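Local atomic coordinates of SusD superfamily protein (Bacteroides vulgatus ATCC 8482, PDB entry 3JQ0), a protein that probably binds nutrients, most likely glycans, at the outer membrane, as other SusD family members do, though its ligand is not established. Residues G202-Y207 / V376-D381; S196-N201 / R453-D458; N311-W316 / E391-S396. All blocks are in the same frame, centred on the assembly; numbering follows the deposited sequence. Where two conformers were deposited one is given.

In the fold
The chain opens contact 2 at S196-N201, where helix 182-199 ends, and contact 1 in the very next residues, at the start of helix 204-217. The two sites touch: D206 OD2 lies 2.7 Å from S196 OG, a probable hydrogen bond. N311-W316 then opens contact 3. Contact 1 closes first, where helix 364-377 ends. Contact 3 closes next, so contacts 1 and 3 cross. Contact 2 closes last, at R453-D458, and both others nest inside its loop. Contact 1 ties helix 204-217 to helix 364-377, contact 2 ties helix 182-199 to helices 448-455 and 457-463, and contact 3 joins the turn into helix 315-319 to helix 383-394.

Contact 1 (G202-Y207 / V376-D381); sequences GGNSDY and VLLGED
The carbonyl O of G203 takes two backbone N-H groups, one of them from Y207, the residue whose ring lies against L377. Y207 N donates to G203 O at 3.1 Å; D206 N also donates, but weakly. G203 is the N-cap of helix 204-217, so this oxygen belongs to the first turn. It also sits over one face of the Y207 ring. L377 takes the opposite face. Its CB stands 3.8 Å from the ring centroid and 15° off the normal, a CH-pi contact. L377 CD1 extends along the same ring to CE1, 3.8 Å away. The Y207 side chain, with CG anti to the carbonyl carbon (chi1 -61°), crosses that of L377 at about a right angle. The contact thus joins the beginning of one helix to the end of another, 364-377, within the largely helical, TPR-related SusD fold. That second helix closes in a Schellman motif at G379, whose phi is positive. G379 N reaches back to V376 O at 2.9 Å. Within this turn, L378 packs on the root of the tyrosine, its CG 3.7 Å from Y207 CB. L378 CD2 comes to 3.6 Å from N204 O and also lies beside N204 CB. The two side chains run past each other in opposite directions. L378 further touches T208 and K211 of helix 204-217, and E380 makes a salt bridge to K211.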
# COMPACT_ATOMS: atom_id res chain seq x y z
N GLY A 202 -8.21 20.59 9.38
CA GLY A 202 -8.10 20.28 10.82
C GLY A 202 -6.91 20.96 11.47
O GLY A 202 -6.97 21.37 12.63
N GLY A 203 -5.82 21.09 10.76
CA GLY A 203 -4.62 21.73 11.28
C GLY A 203 -3.99 21.01 12.46
O GLY A 203 -4.05 19.78 12.59
N ASN A 204 -3.30 21.80 13.28
CA ASN A 204 -2.35 21.27 14.22
C ASN A 204 -2.97 20.33 15.25
O ASN A 204 -2.33 19.35 15.64
CB ASN A 204 -1.57 22.40 14.89
CG ASN A 204 -0.72 23.15 13.92
OD1 ASN A 204 -0.25 22.60 12.92
ND2 ASN A 204 -0.52 24.40 14.18
N SER A 205 -4.21 20.60 15.69
CA SER A 205 -4.79 19.72 16.66
C SER A 205 -5.00 18.29 16.11
O SER A 205 -4.82 17.30 16.83
CB SER A 205 -6.06 20.31 17.21
OG SER A 205 -7.02 20.51 16.24
N ASP A 206 -5.34 18.18 14.85
CA ASP A 206 -5.45 16.88 14.19
C ASP A 206 -4.06 16.25 13.98
O ASP A 206 -3.91 15.05 14.16
CB ASP A 206 -6.17 16.97 12.86
CG ASP A 206 -7.69 17.03 12.99
OD1 ASP A 206 -8.21 16.81 14.12
OD2 ASP A 206 -8.32 17.23 11.94
N TYR A 207 -3.04 17.04 13.61
CA TYR A 207 -1.67 16.50 13.49
C TYR A 207 -1.17 15.97 14.82
O TYR A 207 -0.48 14.94 14.86
CB TYR A 207 -0.74 17.58 12.95
CG TYR A 207 -1.09 18.12 11.58
CD1 TYR A 207 -1.73 17.36 10.60
CD2 TYR A 207 -0.78 19.44 11.27
CE1 TYR A 207 -1.97 17.88 9.35
CE2 TYR A 207 -1.04 20.00 10.02
CZ TYR A 207 -1.63 19.19 9.07
OH TYR A 207 -1.89 19.64 7.79
N VAL A 376 6.73 16.78 11.11
CA VAL A 376 7.06 17.90 10.23
C VAL A 376 5.92 18.90 10.13
O VAL A 376 6.11 20.10 10.15
CB VAL A 376 7.51 17.41 8.83
CG1 VAL A 376 7.57 18.55 7.82
CG2 VAL A 376 8.83 16.70 8.94
N LEU A 377 4.70 18.37 10.00
CA LEU A 377 3.52 19.21 9.89
C LEU A 377 3.31 20.08 11.11
O LEU A 377 2.72 21.15 11.02
CB LEU A 377 2.30 18.39 9.49
CG LEU A 377 2.34 17.80 8.10
CD1 LEU A 377 1.33 16.71 7.90
CD2 LEU A 377 2.18 18.92 7.05
N LEU A 378 3.75 19.59 12.27
CA LEU A 378 3.78 20.32 13.55
C LEU A 378 5.03 21.12 13.78
O LEU A 378 5.10 21.81 14.79
CB LEU A 378 3.67 19.28 14.68
CG LEU A 378 2.30 18.66 14.82
CD1 LEU A 378 2.33 17.43 15.69
CD2 LEU A 378 1.25 19.69 15.33
N GLY A 379 5.97 21.16 12.85
CA GLY A 379 7.21 21.89 13.01
C GLY A 379 8.29 21.14 13.77
O GLY A 379 9.32 21.71 14.06
N GLU A 380 8.07 19.88 14.08
CA GLU A 380 9.02 19.07 14.83
C GLU A 380 10.04 18.37 13.92
O GLU A 380 9.84 18.22 12.72
CB GLU A 380 8.29 18.04 15.68
CG GLU A 380 7.32 18.64 16.70
CD GLU A 380 6.67 17.53 17.56
OE1 GLU A 380 7.32 16.52 17.89
OE2 GLU A 380 5.48 17.63 17.89
N ASP A 381 11.14 17.93 14.52
CA ASP A 381 12.26 17.34 13.84
C ASP A 381 12.00 15.85 13.53
O ASP A 381 11.83 15.06 14.45
CB ASP A 381 13.48 17.44 14.76
CG ASP A 381 14.70 16.78 14.19
OD1 ASP A 381 14.78 16.58 12.99
OD2 ASP A 381 15.64 16.60 14.98

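Contact 2 (S196-N201 / R453-D458); sequences SGRQMN and RLLGWD. With SO4 (sulfate ion), chain G.
The last turn of helix 182-199 faces the last turn of helix 448-455, with R198 CA 6.7 Å from L455 CA and Q199 next to L454. This is side-chain capping of a helix C terminus in the helical part of the SusD fold. G456, with positive phi, ends helix 448-455 and is also the N-cap of helix 457-463. R198 grips L455 O side-on with two nitrogens. NE lies 3.2 Å from L455 O, and NH2 lies 3.0 Å from the same atom. The oxygen is in the guanidinium plane, and the NH2 bond falls on one of its lone pairs. L455 CD2 lies over one face of the guanidinium, towards its rim. R198 holds CG away from its own backbone N (chi1 180°), which puts CG 3.1 Å from L454 O; the bend at chi2 then turns the rest toward L455 O. Q199 also bends at chi2, and its amide NE2 donates to L454 O at 2.9 Å, from above the carbonyl plane. NE2 donates as well to O3 of a sulfate, probably from the crystallisation liquor. The anion sits at the start of helix 457-463, where W457 N donates to its O1 at 2.9 Å.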
# COMPACT_ATOMS: atom_id res chain seq x y z
N SER A 196 -7.53 14.46 7.77
CA SER A 196 -8.41 15.58 8.13
C SER A 196 -7.61 16.83 8.46
O SER A 196 -8.04 17.93 8.11
CB SER A 196 -9.36 15.25 9.26
OG SER A 196 -8.69 14.96 10.47
N GLY A 197 -6.42 16.68 9.05
CA GLY A 197 -5.60 17.84 9.37
C GLY A 197 -5.18 18.62 8.12
O GLY A 197 -5.20 19.85 8.11
N ARG A 198 -4.75 17.90 7.08
CA ARG A 198 -4.15 18.50 5.90
C ARG A 198 -5.14 18.74 4.77
O ARG A 198 -5.01 19.74 4.06
CB ARG A 198 -2.99 17.62 5.46
CG ARG A 198 -2.22 18.08 4.22
CD ARG A 198 -1.41 19.36 4.49
NE ARG A 198 -0.62 19.64 3.30
CZ ARG A 198 0.51 20.31 3.26
NH1 ARG A 198 1.04 20.82 4.36
NH2 ARG A 198 1.13 20.42 2.12
N GLN A 199 -6.08 17.83 4.60
CA GLN A 199 -7.06 17.91 3.54
C GLN A 199 -8.40 18.51 3.92
O GLN A 199 -9.18 18.84 3.05
CB GLN A 199 -7.30 16.54 2.86
CG GLN A 199 -6.14 16.09 1.98
CD GLN A 199 -5.95 17.08 0.85
OE1 GLN A 199 -6.92 17.39 0.16
NE2 GLN A 199 -4.75 17.65 0.72
N MSE A 200 -8.71 18.59 5.22
CA MSE A 200 -10.02 19.05 5.67
C MSE A 200 -9.90 20.13 6.75
O MSE A 200 -10.78 20.26 7.61
CB MSE A 200 -10.88 17.88 6.14
CG MSE A 200 -11.09 16.82 5.07
SE MSE A 200 -11.83 15.13 5.72
CE MSE A 200 -13.09 14.81 4.35
N ASN A 201 -8.83 20.92 6.68
CA ASN A 201 -8.67 22.11 7.52
C ASN A 201 -8.53 21.80 9.00
O ASN A 201 -8.68 22.71 9.84
CB ASN A 201 -9.80 23.15 7.31
CG ASN A 201 -9.87 23.65 5.90
OD1 ASN A 201 -9.09 24.59 5.49
ND2 ASN A 201 -10.73 23.10 5.13
N ARG A 453 -1.61 12.69 -2.68
CA ARG A 453 -2.95 13.19 -2.43
C ARG A 453 -3.07 13.82 -1.04
O ARG A 453 -3.68 14.89 -0.89
CB ARG A 453 -3.96 12.06 -2.56
CG ARG A 453 -4.33 11.73 -4.01
CD ARG A 453 -5.43 12.64 -4.52
NE ARG A 453 -6.73 12.25 -3.95
CZ ARG A 453 -7.57 13.03 -3.28
NH1 ARG A 453 -7.27 14.30 -3.01
NH2 ARG A 453 -8.71 12.51 -2.87
N LEU A 454 -2.49 13.18 -0.03
CA LEU A 454 -2.53 13.74 1.34
C LEU A 454 -1.96 15.15 1.36
O LEU A 454 -2.58 16.07 1.91
CB LEU A 454 -1.76 12.87 2.28
CG LEU A 454 -1.51 13.46 3.66
CD1 LEU A 454 -2.82 13.72 4.48
CD2 LEU A 454 -0.60 12.53 4.44
N LEU A 455 -0.80 15.35 0.75
CA LEU A 455 -0.14 16.64 0.81
C LEU A 455 -0.73 17.70 -0.06
O LEU A 455 -0.55 18.90 0.21
CB LEU A 455 1.38 16.50 0.62
CG LEU A 455 2.10 15.81 1.78
CD1 LEU A 455 3.63 15.70 1.49
CD2 LEU A 455 1.84 16.45 3.14
N GLY A 456 -1.47 17.31 -1.10
CA GLY A 456 -2.32 18.22 -1.83
C GLY A 456 -1.94 18.42 -3.29
O GLY A 456 -0.95 17.84 -3.78
N TRP A 457 -2.69 19.29 -3.95
CA TRP A 457 -2.58 19.46 -5.40
C TRP A 457 -1.14 19.77 -5.84
O TRP A 457 -0.69 19.24 -6.85
CB TRP A 457 -3.52 20.55 -5.90
CG TRP A 457 -3.27 20.96 -7.33
CD1 TRP A 457 -2.81 22.17 -7.78
CD2 TRP A 457 -3.36 20.13 -8.50
NE1 TRP A 457 -2.66 22.15 -9.14
CE2 TRP A 457 -3.02 20.92 -9.62
CE3 TRP A 457 -3.72 18.78 -8.72
CZ2 TRP A 457 -2.98 20.42 -10.91
CZ3 TRP A 457 -3.68 18.30 -10.00
CH2 TRP A 457 -3.31 19.11 -11.08
N ASP A 458 -0.41 20.62 -5.12
CA ASP A 458 0.93 20.95 -5.58
C ASP A 458 1.80 19.72 -5.76
O ASP A 458 2.55 19.63 -6.72
CB ASP A 458 1.60 21.91 -4.64
CG ASP A 458 0.90 23.28 -4.58
OD1 ASP A 458 0.20 23.65 -5.52
OD2 ASP A 458 1.16 24.00 -3.60
S SO4 G . -4.91 21.16 -1.54
O1 SO4 G . -5.07 20.41 -2.82
O2 SO4 G . -5.60 22.43 -1.53
O3 SO4 G . -5.39 20.28 -0.53
O4 SO4 G . -3.49 21.32 -1.22

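Contact 3 (N311-W316 / E391-S396); sequences NNDTRW and ERAYGS. With SO4 (sulfate ion), chain I.
D313 meets Y394 with its CB, 3.7 Å from Y394 CE1, and A393 with its carboxylate. CG is anti to the backbone N (chi1 179°), which sets the carboxylate beside A393 CB. OD1 touches that methyl and accepts twice from R315. R315 N reaches D313 OD1 at 2.9 Å, from above the carboxylate plane; this is a capping bond in the turn that leads into helix 315-319. R315 NE reaches D313 OD1 at 3.0 Å, on the syn lone pair. At the other tip, D313 OD2 forms a salt bridge with R315 NH2 at 2.9 Å. OD2 also accepts from a water that donates to Y394 OH. R315 thus grips the carboxylate side-on, and A393 CB lies over one face of the guanidinium, 3.4 Å from R315 NE. With an alanine in place of D313, R315 N and NE would lose their acceptor OD1, and the guanidinium would probably be less firmly fixed beside A393. T314 N also donates to A393 O at 3.0 Å. A second water bridges N312 O and Y394 O. The contact links the turn into helix 315-319 with the C-terminal end of helix 383-394. Helix 430-441 supplies E437 and E441, which form salt bridges with R315 NH1, while F229 of helix 229-233 packs on T314 and R315. Beyond helix 315-319 the chain runs straight into the antiparallel strand pair 320-326 and 332-339.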
# COMPACT_ATOMS: atom_id res chain seq x y z
N ASN A 311 23.29 4.66 -4.81
CA ASN A 311 24.07 3.45 -4.78
C ASN A 311 24.14 2.90 -3.35
O ASN A 311 24.25 3.65 -2.37
CB ASN A 311 25.48 3.72 -5.30
CG ASN A 311 25.53 4.00 -6.81
OD1 ASN A 311 24.58 3.88 -7.59
ND2 ASN A 311 26.72 4.40 -7.22
N ASN A 312 24.08 1.59 -3.26
CA ASN A 312 24.18 0.85 -2.03
C ASN A 312 22.92 0.90 -1.15
O ASN A 312 22.91 0.30 -0.06
CB ASN A 312 25.46 1.23 -1.26
CG ASN A 312 26.69 1.06 -2.13
OD1 ASN A 312 27.38 2.05 -2.50
ND2 ASN A 312 26.86 -0.15 -2.56
N ASP A 313 21.84 1.50 -1.63
CA ASP A 313 20.54 1.37 -1.00
C ASP A 313 20.01 -0.01 -1.43
O ASP A 313 19.71 -0.23 -2.59
CB ASP A 313 19.62 2.50 -1.44
CG ASP A 313 18.25 2.41 -0.85
OD1 ASP A 313 17.83 1.36 -0.31
OD2 ASP A 313 17.54 3.47 -0.93
N THR A 314 19.94 -0.96 -0.51
CA THR A 314 19.55 -2.31 -0.86
C THR A 314 18.10 -2.42 -1.33
O THR A 314 17.72 -3.40 -1.98
CB THR A 314 19.78 -3.35 0.29
OG1 THR A 314 18.73 -3.18 1.25
CG2 THR A 314 21.14 -3.25 0.94
N ARG A 315 17.31 -1.38 -1.08
CA ARG A 315 15.94 -1.41 -1.58
C ARG A 315 15.88 -1.41 -3.11
O ARG A 315 14.90 -1.83 -3.70
CB ARG A 315 15.13 -0.24 -1.07
CG ARG A 315 15.05 -0.23 0.45
CD ARG A 315 14.30 0.98 0.99
NE ARG A 315 15.11 2.20 0.77
CZ ARG A 315 14.95 3.33 1.43
NH1 ARG A 315 13.93 3.50 2.26
NH2 ARG A 315 15.81 4.31 1.22
N TRP A 316 16.91 -0.84 -3.74
CA TRP A 316 16.96 -0.70 -5.19
C TRP A 316 16.84 -2.04 -5.90
O TRP A 316 15.88 -2.28 -6.64
CB TRP A 316 18.26 0.00 -5.57
CG TRP A 316 18.48 0.34 -6.99
CD1 TRP A 316 17.63 0.13 -8.03
CD2 TRP A 316 19.65 0.97 -7.52
NE1 TRP A 316 18.21 0.61 -9.18
CE2 TRP A 316 19.43 1.14 -8.90
CE3 TRP A 316 20.80 1.46 -6.96
CZ2 TRP A 316 20.36 1.76 -9.72
CZ3 TRP A 316 21.71 2.08 -7.78
CH2 TRP A 316 21.51 2.22 -9.14
N GLU A 391 18.99 3.89 7.65
CA GLU A 391 20.05 3.03 8.17
C GLU A 391 19.73 1.57 7.84
O GLU A 391 20.61 0.78 7.50
CB GLU A 391 20.23 3.24 9.67
CG GLU A 391 21.30 2.35 10.24
CD GLU A 391 21.68 2.65 11.70
OE1 GLU A 391 21.28 3.70 12.22
OE2 GLU A 391 22.44 1.85 12.30
N ARG A 392 18.45 1.18 7.94
CA ARG A 392 18.05 -0.19 7.60
C ARG A 392 18.27 -0.45 6.11
O ARG A 392 18.66 -1.55 5.74
CB ARG A 392 16.64 -0.44 8.05
CG ARG A 392 16.19 -1.92 7.90
CD ARG A 392 15.50 -2.27 6.57
NE ARG A 392 14.24 -1.58 6.35
CZ ARG A 392 13.11 -1.87 6.99
NH1 ARG A 392 13.07 -2.84 7.89
NH2 ARG A 392 12.02 -1.19 6.74
N ALA A 393 17.98 0.51 5.26
CA ALA A 393 18.08 0.38 3.80
C ALA A 393 19.52 0.20 3.35
O ALA A 393 19.79 -0.61 2.45
CB ALA A 393 17.46 1.59 3.09
N TYR A 394 20.45 1.01 3.86
CA TYR A 394 21.86 0.90 3.48
C TYR A 394 22.62 -0.14 4.31
O TYR A 394 23.70 -0.58 3.93
CB TYR A 394 22.54 2.26 3.62
CG TYR A 394 22.04 3.34 2.70
CD1 TYR A 394 22.49 3.46 1.39
CD2 TYR A 394 21.07 4.24 3.12
CE1 TYR A 394 22.01 4.46 0.55
CE2 TYR A 394 20.59 5.24 2.28
CZ TYR A 394 21.05 5.34 0.99
OH TYR A 394 20.62 6.34 0.14
N GLY A 395 22.08 -0.46 5.48
CA GLY A 395 22.76 -1.25 6.51
C GLY A 395 23.62 -0.37 7.38
O GLY A 395 24.22 0.59 6.89
N SER A 396 23.71 -0.71 8.65
CA SER A 396 24.45 0.12 9.56
C SER A 396 25.89 0.38 9.14
O SER A 396 26.41 1.49 9.34
CB SER A 396 24.45 -0.51 10.98
OG SER A 396 23.15 -0.56 11.49
S SO4 I . 25.01 7.60 -6.87
O1 SO4 I . 24.44 7.52 -8.24
O2 SO4 I . 25.67 8.88 -6.58
O3 SO4 I . 23.88 7.28 -6.08
O4 SO4 I . 26.09 6.65 -6.95
O HOH W 1 24.60 -1.22 1.44
O HOH W 2 18.57 5.75 -1.92
O HOH W 3 18.61 -3.61 3.79